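Cell wall surface anchor family protein (Streptococcus agalactiae serogroup V, PDB 3PF2) forms the shaft of the type 1 pilus of group B Streptococcus as its major (backbone) pilin, this chain being a calcium-binding C-terminal fragment. Local coordinates at residues 155-160 against 166-171; 114-119 against 172-177; 123-126 against 132-135. All blocks are in the same frame, centred on the assembly; numbering follows the deposited sequence.

Interaction 1. Residues 155-160 against 166-171; sequences ELQYDH and DNPKPS. With CA (calcium ion), chain C.
The carboxylate oxygen OD2 of D159 is gripped three ways: it lies 2.6 Å from the calcium ion, accepts a nearly straight hydrogen bond (175°) from the backbone N of N167, and accepts another from a water that also donates to OD1 of D166. OD1 of D159 reaches the same ion at 2.4 Å, so the carboxylate is bidentate, and the amide oxygen OD1 of N167 adds a ligand at 2.4 Å. Aspartate and asparagine suit the site because short side chains bring hard oxygens close to the backbone. A chi1 of -175° swings CG of D159 away from the backbone N and sets the carboxylate beside the ion; N167 N meets OD2 from above the carboxylate plane. E45, T161, D163 and A165 complete the shell. The ion closes the loop of a beta hairpin in the Ig-like, CNA-type domain; strand 169-171 is the edge strand of an antiparallel sheet and 155-159 the next one in. L156 with S171 and Y158 with K169 are hydrogen-bonded pairs; K169 N to Y158 O is 2.8 Å. Q157 faces P170 in a non-hydrogen-bonded pair, where proline, having no N-H, costs nothing. On the face carrying Y158, CB of K169 lies over the ring, 4.3 Å from its centroid, a CH-pi contact, while K169 NZ and Y158 OH both turn to E6. On the other face Q157 bends back, its NE2 donating to OE2 of E155 at 2.9 Å, an oxygen in the amide plane of Q157, though the N-H comes from above the carboxylate plane of E155; Q157 OE1 rests 3.5 Å from CB of P168.

Interaction 2. Residues 114-119 against 172-177; sequences KNQDAL and NPPRKP
Q116, in the first turn of helix 116-121, reaches across to P174 and R175 in the loop that follows strand 169-171. Its CB points toward that loop, and CG, anti to the backbone N (chi1 175°), carries the chain outward before a bend at chi2 turns the amide against the proline. CG lies 3.9 Å from NH2 of R175, at the edge of the guanidinium and near its plane. CD comes next, 3.5 Å from CG of P174. At the tip OE1 touches CD and CG of P174 and accepts from a water close to N172 O, whereas NE2 lies 3.4 Å from CD of P174 and gives its hydrogen bonds elsewhere, to D120 OD1 and T9 O. Those bonds fix the amide's rotation; the proline offers only ring carbons, and its contact is van der Waals packing. Glutamine suits this place because one group can both pack against an apolar ring and bond to acceptors.

R175 runs alongside Q116, pointing the other way, its guanidinium plane 83° from the amide, while its own neighbour P174 sets CB against one face. NH2 makes a salt bridge with D120; D117 is near as an opposite charge only: its OD1 is 4.2 Å from R175 NH2, well out of the guanidinium plane, and no N-H points at it. A water joins those two atoms, donating to OD1 of D117 and accepting from NH2 of R175. On the helix side, N115 is the N-cap: its OD1 accepts from A118 N at 3.1 Å, on a lone pair, and weakly from D117 N. The whole is an asparagine-capped helix N-terminus packed on the proline-containing loop between strands 169-171 and 178-190, beside the calcium site that includes D10 and D19.

Interaction 3. Residues 123-126 against 132-135; sequences TANT and LEIP
Both partners carry CG anti to the backbone N, N125 with chi1 -172° and E133 with chi1 170°, and the glutamate stays extended beyond CG, which lets the two side chains lie alongside each other, head to base, until amide and carboxylate meet. E133 sits near the start of strand 132-140, the central strand of an antiparallel five-stranded sheet in the Ig-like, CNA-type domain; N125 belongs to the loop that links helix 116-121 to this strand.

L132 and I134 turn into the buried core, packing on I65 of strand 57-67 and on F95 of strand 90-95, while E133 projects from the other face, where a charged group can remain partly exposed and meet a polar partner. Asparagine fits the loop because its short amide offers donor and acceptor together: ND2 also gives a hydrogen bond to F131 O, and OD1 accepts a weak one from G68 N. The two bonds from ND2, with the weak one at OD1, hold the amide's rotation and tie the loop back to the strand it precedes.

CB of E133 lies 3.3 Å from ND2 of N125, so the amide rests against the base of the glutamate as well as its head. ND2 of N125 donates to OE1 of E133 at 3.1 Å, with OE1 only 1° out of the amide plane and receiving the hydrogen on its anti lone pair, the one facing away from OE2.

All three contacts belong to the N-terminal of the two domains of the fragment, on the same side of the chain's centre. Segment 114-119 opens interaction 2, then come interaction 3 and the hairpin of interaction 1, before 172-177 closes it. The centres of interactions 2 and 3 are 13 Å apart, those of 1 and 2 16 Å, and those of 1 and 3 21 Å. Interactions 1 and 3 lie on different antiparallel sheets, while 172-177 continues directly from the hairpin towards strand 178-190. Interaction 1 includes one calcium site and interaction 2 borders the other, near the linker leading into the second domain.

Interaction 1. Residues 155-160 against 166-171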
loop_
_atom_site.group_PDB
_atom_site.type_symbol
_atom_site.label_atom_id
_atom_site.label_comp_id
_atom_site.label_asym_id
_atom_site.label_seq_id
_atom_site.Cartn_x
_atom_site.Cartn_y
_atom_site.Cartn_z
ATOM N N GLU A 155 -8.224 8.494 -13.371
ATOM C CA GLU A 155 -8.688 8.903 -14.692
ATOM C C GLU A 155 -8.243 10.321 -14.944
ATOM O O GLU A 155 -8.369 11.169 -14.072
ATOM C CB GLU A 155 -10.198 8.832 -14.802
ATOM C CG GLU A 155 -10.682 9.284 -16.183
ATOM C CD GLU A 155 -12.125 8.956 -16.420
ATOM O OE1 GLU A 155 -12.389 7.816 -16.869
ATOM O OE2 GLU A 155 -12.988 9.837 -16.179
ATOM N N LEU A 156 -7.715 10.559 -16.133
ATOM C CA LEU A 156 -7.428 11.913 -16.590
ATOM C C LEU A 156 -8.563 12.346 -17.509
ATOM O O LEU A 156 -8.952 11.603 -18.398
ATOM C CB LEU A 156 -6.096 11.949 -17.343
ATOM C CG LEU A 156 -5.776 13.205 -18.161
ATOM C CD1 LEU A 156 -5.614 14.421 -17.243
ATOM C CD2 LEU A 156 -4.528 13.010 -19.003
ATOM N N GLN A 157 -9.112 13.532 -17.257
ATOM C CA GLN A 157 -10.045 14.167 -18.195
ATOM C C GLN A 157 -9.266 15.316 -18.794
ATOM O O GLN A 157 -8.838 16.223 -18.081
ATOM C CB GLN A 157 -11.295 14.689 -17.475
ATOM C CG GLN A 157 -12.322 13.615 -17.087
ATOM C CD GLN A 157 -13.115 13.072 -18.280
ATOM O OE1 GLN A 157 -13.426 13.808 -19.223
ATOM N NE2 GLN A 157 -13.448 11.785 -18.239
ATOM N N TYR A 158 -9.030 15.256 -20.095
ATOM C CA TYR A 158 -8.244 16.296 -20.761
ATOM C C TYR A 158 -9.042 16.914 -21.904
ATOM O O TYR A 158 -9.835 16.223 -22.567
ATOM C CB TYR A 158 -6.927 15.719 -21.276
ATOM C CG TYR A 158 -7.082 14.715 -22.397
ATOM C CD1 TYR A 158 -7.098 15.129 -23.741
ATOM C CD2 TYR A 158 -7.215 13.345 -22.118
ATOM C CE1 TYR A 158 -7.247 14.211 -24.780
ATOM C CE2 TYR A 158 -7.356 12.416 -23.160
ATOM C CZ TYR A 158 -7.368 12.864 -24.474
ATOM O OH TYR A 158 -7.501 11.970 -25.488
ATOM N N ASP A 159 -8.853 18.216 -22.115
ATOM C CA ASP A 159 -9.476 18.914 -23.233
ATOM C C ASP A 159 -8.351 19.497 -24.077
ATOM O O ASP A 159 -7.738 20.516 -23.699
ATOM C CB ASP A 159 -10.449 20.005 -22.729
ATOM C CG ASP A 159 -11.217 20.697 -23.865
ATOM O OD1 ASP A 159 -10.722 20.711 -24.995
ATOM O OD2 ASP A 159 -12.303 21.248 -23.590
ATOM N N HIS A 160 -8.083 18.826 -25.200
ATOM C CA HIS A 160 -6.991 19.152 -26.117
ATOM C C HIS A 160 -7.363 20.166 -27.195
ATOM O O HIS A 160 -6.502 20.572 -27.988
ATOM C CB HIS A 160 -6.422 17.876 -26.776
ATOM C CG HIS A 160 -7.212 17.358 -27.943
ATOM N ND1 HIS A 160 -6.855 17.606 -29.248
ATOM C CD2 HIS A 160 -8.301 16.555 -28.001
ATOM C CE1 HIS A 160 -7.709 17.012 -30.064
ATOM N NE2 HIS A 160 -8.603 16.376 -29.332
ATOM N N ASP A 166 -16.265 23.274 -23.792
ATOM C CA ASP A 166 -15.952 22.302 -22.751
ATOM C C ASP A 166 -16.264 20.887 -23.272
ATOM O O ASP A 166 -17.408 20.437 -23.200
ATOM C CB ASP A 166 -16.804 22.618 -21.515
ATOM C CG ASP A 166 -16.477 21.734 -20.317
ATOM O OD1 ASP A 166 -15.355 21.210 -20.224
ATOM O OD2 ASP A 166 -17.355 21.588 -19.452
ATOM N N ASN A 167 -15.241 20.197 -23.781
ATOM C CA ASN A 167 -15.409 18.881 -24.416
ATOM C C ASN A 167 -14.256 17.909 -24.110
ATOM O O ASN A 167 -13.518 17.485 -25.007
ATOM C CB ASN A 167 -15.659 19.034 -25.926
ATOM C CG ASN A 167 -14.785 20.100 -26.567
ATOM O OD1 ASN A 167 -13.650 20.344 -26.143
ATOM N ND2 ASN A 167 -15.314 20.741 -27.616
ATOM N N PRO A 168 -14.101 17.555 -22.825
ATOM C CA PRO A 168 -12.978 16.700 -22.446
ATOM C C PRO A 168 -13.153 15.228 -22.872
ATOM O O PRO A 168 -14.268 14.788 -23.217
ATOM C CB PRO A 168 -12.979 16.800 -20.921
ATOM C CG PRO A 168 -14.410 17.024 -20.576
ATOM C CD PRO A 168 -14.895 17.960 -21.651
ATOM N N LYS A 169 -12.044 14.493 -22.841
ATOM C CA LYS A 169 -12.012 13.067 -23.137
ATOM C C LYS A 169 -11.236 12.397 -22.015
ATOM O O LYS A 169 -10.356 13.028 -21.410
ATOM C CB LYS A 169 -11.263 12.811 -24.442
ATOM C CG LYS A 169 -11.880 13.472 -25.693
ATOM C CD LYS A 169 -10.884 13.451 -26.847
ATOM C CE LYS A 169 -10.756 12.063 -27.448
ATOM N NZ LYS A 169 -9.845 12.023 -28.626
ATOM N N PRO A 170 -11.522 11.105 -21.765
ATOM C CA PRO A 170 -10.785 10.360 -20.745
ATOM C C PRO A 170 -9.483 9.712 -21.247
ATOM O O PRO A 170 -9.334 9.404 -22.441
ATOM C CB PRO A 170 -11.785 9.273 -20.338
ATOM C CG PRO A 170 -12.502 8.963 -21.618
ATOM C CD PRO A 170 -12.621 10.304 -22.342
ATOM N N SER A 171 -8.543 9.524 -20.317
ATOM C CA SER A 171 -7.406 8.627 -20.505
ATOM C C SER A 171 -7.302 7.827 -19.216
ATOM O O SER A 171 -7.420 8.384 -18.125
ATOM C CB SER A 171 -6.109 9.392 -20.768
ATOM O OG SER A 171 -4.997 8.502 -20.884
HETATM CA CA CA C . -12.207 22.273 -25.950
HETATM O O HOH W 1 -15.447 13.161 -20.654
HETATM O O HOH W 2 -12.800 21.806 -20.972
HETATM O O HOH W 3 -10.743 14.970 -30.127
#

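Interaction 2. Residues 114-119 against 172-177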
loop_
_atom_site.group_PDB
_atom_site.type_symbol
_atom_site.label_atom_id
_atom_site.label_comp_id
_atom_site.label_asym_id
_atom_site.label_seq_id
_atom_site.Cartn_x
_atom_site.Cartn_y
_atom_site.Cartn_z
ATOM N N LYS A 114 6.038 9.291 -25.476
ATOM C CA LYS A 114 4.770 9.355 -26.197
ATOM C C LYS A 114 3.987 8.055 -26.286
ATOM O O LYS A 114 2.786 8.089 -26.502
ATOM C CB LYS A 114 4.948 10.005 -27.572
ATOM C CG LYS A 114 5.850 9.255 -28.504
ATOM C CD LYS A 114 6.054 10.059 -29.788
ATOM C CE LYS A 114 6.779 9.244 -30.833
ATOM N NZ LYS A 114 6.925 10.010 -32.107
ATOM N N ASN A 115 4.666 6.928 -26.105
ATOM C CA ASN A 115 4.077 5.607 -26.301
ATOM C C ASN A 115 3.598 5.019 -24.948
ATOM O O ASN A 115 4.272 5.185 -23.934
ATOM C CB ASN A 115 5.149 4.736 -26.990
ATOM C CG ASN A 115 4.726 3.316 -27.196
ATOM O OD1 ASN A 115 4.763 2.514 -26.266
ATOM N ND2 ASN A 115 4.366 2.967 -28.440
ATOM N N GLN A 116 2.434 4.361 -24.946
ATOM C CA GLN A 116 1.898 3.727 -23.735
ATOM C C GLN A 116 2.904 2.746 -23.122
ATOM O O GLN A 116 3.081 2.749 -21.909
ATOM C CB GLN A 116 0.593 2.982 -24.038
ATOM C CG GLN A 116 0.025 2.193 -22.860
ATOM C CD GLN A 116 -0.688 3.083 -21.865
ATOM O OE1 GLN A 116 -1.678 3.741 -22.209
ATOM N NE2 GLN A 116 -0.196 3.117 -20.633
ATOM N N ASP A 117 3.523 1.888 -23.949
ATOM C CA ASP A 117 4.455 0.880 -23.409
ATOM C C ASP A 117 5.706 1.536 -22.811
ATOM O O ASP A 117 6.199 1.100 -21.773
ATOM C CB ASP A 117 4.884 -0.148 -24.460
ATOM C CG ASP A 117 3.732 -0.942 -25.028
ATOM O OD1 ASP A 117 2.805 -1.306 -24.272
ATOM O OD2 ASP A 117 3.770 -1.214 -26.253
ATOM N N ALA A 118 6.224 2.569 -23.484
ATOM C CA ALA A 118 7.377 3.326 -22.962
ATOM C C ALA A 118 7.015 3.946 -21.617
ATOM O O ALA A 118 7.830 3.930 -20.675
ATOM C CB ALA A 118 7.839 4.413 -23.954
ATOM N N LEU A 119 5.790 4.455 -21.515
ATOM C CA LEU A 119 5.329 5.053 -20.262
ATOM C C LEU A 119 5.295 3.986 -19.167
ATOM O O LEU A 119 5.836 4.198 -18.064
ATOM C CB LEU A 119 3.971 5.747 -20.427
ATOM C CG LEU A 119 3.501 6.454 -19.153
ATOM C CD1 LEU A 119 4.402 7.656 -18.783
ATOM C CD2 LEU A 119 2.026 6.862 -19.244
ATOM N N ASN A 172 -7.087 6.519 -19.352
ATOM C CA ASN A 172 -7.041 5.610 -18.217
ATOM C C ASN A 172 -5.861 4.654 -18.358
ATOM O O ASN A 172 -5.551 4.223 -19.480
ATOM C CB ASN A 172 -8.350 4.789 -18.134
ATOM C CG ASN A 172 -9.594 5.667 -18.008
ATOM O OD1 ASN A 172 -10.032 5.985 -16.910
ATOM N ND2 ASN A 172 -10.149 6.071 -19.144
ATOM N N PRO A 173 -5.202 4.300 -17.236
ATOM C CA PRO A 173 -4.192 3.231 -17.319
ATOM C C PRO A 173 -4.795 1.884 -17.790
ATOM O O PRO A 173 -5.847 1.465 -17.294
ATOM C CB PRO A 173 -3.691 3.112 -15.872
ATOM C CG PRO A 173 -3.915 4.483 -15.285
ATOM C CD PRO A 173 -5.248 4.909 -15.891
ATOM N N PRO A 174 -4.157 1.232 -18.772
ATOM C CA PRO A 174 -4.643 -0.089 -19.209
ATOM C C PRO A 174 -4.492 -1.149 -18.127
ATOM O O PRO A 174 -5.334 -2.055 -18.036
ATOM C CB PRO A 174 -3.730 -0.438 -20.390
ATOM C CG PRO A 174 -3.204 0.859 -20.887
ATOM C CD PRO A 174 -3.205 1.822 -19.726
ATOM N N ARG A 175 -3.433 -1.030 -17.326
ATOM C CA ARG A 175 -3.088 -2.042 -16.313
ATOM C C ARG A 175 -2.869 -1.327 -14.995
ATOM O O ARG A 175 -2.249 -0.246 -14.977
ATOM C CB ARG A 175 -1.831 -2.800 -16.721
ATOM C CG ARG A 175 -2.020 -3.684 -17.970
ATOM C CD ARG A 175 -0.707 -3.948 -18.694
ATOM N NE ARG A 175 -0.246 -2.800 -19.489
ATOM C CZ ARG A 175 -0.662 -2.519 -20.724
ATOM N NH1 ARG A 175 -1.549 -3.301 -21.337
ATOM N NH2 ARG A 175 -0.181 -1.452 -21.353
ATOM N N LYS A 176 -3.395 -1.931 -13.923
ATOM C CA LYS A 176 -3.423 -1.341 -12.572
ATOM C C LYS A 176 -2.323 -1.944 -11.693
ATOM O O LYS A 176 -2.141 -3.171 -11.675
ATOM C CB LYS A 176 -4.770 -1.593 -11.894
ATOM C CG LYS A 176 -5.996 -1.024 -12.627
ATOM C CD LYS A 176 -7.233 -1.128 -11.717
ATOM C CE LYS A 176 -8.540 -0.846 -12.476
ATOM N NZ LYS A 176 -9.685 -0.724 -11.508
ATOM N N PRO A 177 -1.571 -1.090 -10.972
ATOM C CA PRO A 177 -0.667 -1.618 -9.932
ATOM C C PRO A 177 -1.439 -2.027 -8.686
ATOM O O PRO A 177 -2.608 -1.666 -8.533
ATOM C CB PRO A 177 0.250 -0.426 -9.634
ATOM C CG PRO A 177 -0.626 0.788 -9.900
ATOM C CD PRO A 177 -1.530 0.381 -11.064
HETATM O O HOH W 4 -3.683 5.360 -21.396
HETATM O O HOH W 5 0.089 -1.248 -24.456
#

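Interaction 3. Residues 123-126 against 132-135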
loop_
_atom_site.group_PDB
_atom_site.type_symbol
_atom_site.label_atom_id
_atom_site.label_comp_id
_atom_site.label_asym_id
_atom_site.label_seq_id
_atom_site.Cartn_x
_atom_site.Cartn_y
_atom_site.Cartn_z
ATOM N N THR A 123 11.429 4.031 -15.833
ATOM C CA THR A 123 12.028 3.821 -14.509
ATOM C C THR A 123 12.681 5.104 -13.990
ATOM O O THR A 123 13.240 5.146 -12.877
ATOM C CB THR A 123 13.061 2.676 -14.530
ATOM O OG1 THR A 123 14.081 2.963 -15.498
ATOM C CG2 THR A 123 12.393 1.338 -14.867
ATOM N N ALA A 124 12.613 6.137 -14.821
ATOM C CA ALA A 124 13.187 7.437 -14.538
ATOM C C ALA A 124 12.365 8.463 -15.299
ATOM O O ALA A 124 11.620 8.118 -16.220
ATOM C CB ALA A 124 14.664 7.493 -14.970
ATOM N N ASN A 125 12.501 9.718 -14.894
ATOM C CA ASN A 125 11.786 10.834 -15.528
ATOM C C ASN A 125 12.849 11.914 -15.698
ATOM O O ASN A 125 13.292 12.526 -14.730
ATOM C CB ASN A 125 10.630 11.286 -14.629
ATOM C CG ASN A 125 9.717 12.317 -15.282
ATOM O OD1 ASN A 125 9.903 12.699 -16.424
ATOM N ND2 ASN A 125 8.742 12.792 -14.523
ATOM N N THR A 126 13.293 12.076 -16.940
ATOM C CA THR A 126 14.430 12.928 -17.281
ATOM C C THR A 126 14.059 13.855 -18.444
ATOM O O THR A 126 13.064 13.632 -19.130
ATOM C CB THR A 126 15.666 12.100 -17.697
ATOM O OG1 THR A 126 15.378 11.330 -18.877
ATOM C CG2 THR A 126 16.133 11.156 -16.573
ATOM N N LEU A 132 4.702 13.426 -17.161
ATOM C CA LEU A 132 4.135 13.979 -15.933
ATOM C C LEU A 132 4.083 12.897 -14.863
ATOM O O LEU A 132 3.474 11.843 -15.053
ATOM C CB LEU A 132 2.740 14.568 -16.159
ATOM C CG LEU A 132 2.021 15.120 -14.917
ATOM C CD1 LEU A 132 2.711 16.389 -14.425
ATOM C CD2 LEU A 132 0.535 15.397 -15.173
ATOM N N GLU A 133 4.736 13.182 -13.739
ATOM C CA GLU A 133 4.862 12.238 -12.636
ATOM C C GLU A 133 4.286 12.851 -11.371
ATOM O O GLU A 133 4.711 13.924 -10.947
ATOM C CB GLU A 133 6.329 11.857 -12.448
ATOM C CG GLU A 133 6.639 11.060 -11.184
ATOM C CD GLU A 133 8.136 10.920 -10.940
ATOM O OE1 GLU A 133 8.966 11.329 -11.790
ATOM O OE2 GLU A 133 8.492 10.361 -9.878
ATOM N N ILE A 134 3.310 12.165 -10.786
ATOM C CA ILE A 134 2.648 12.621 -9.564
ATOM C C ILE A 134 2.784 11.564 -8.473
ATOM O O ILE A 134 2.066 10.559 -8.485
ATOM C CB ILE A 134 1.136 12.930 -9.775
ATOM C CG1 ILE A 134 0.920 13.887 -10.953
ATOM C CG2 ILE A 134 0.500 13.462 -8.471
ATOM C CD1 ILE A 134 -0.538 14.108 -11.270
ATOM N N PRO A 135 3.709 11.777 -7.525
ATOM C CA PRO A 135 3.818 10.844 -6.401
ATOM C C PRO A 135 2.737 11.103 -5.362
ATOM O O PRO A 135 2.500 12.258 -4.987
ATOM C CB PRO A 135 5.217 11.126 -5.821
ATOM C CG PRO A 135 5.712 12.373 -6.477
ATOM C CD PRO A 135 4.634 12.915 -7.397
#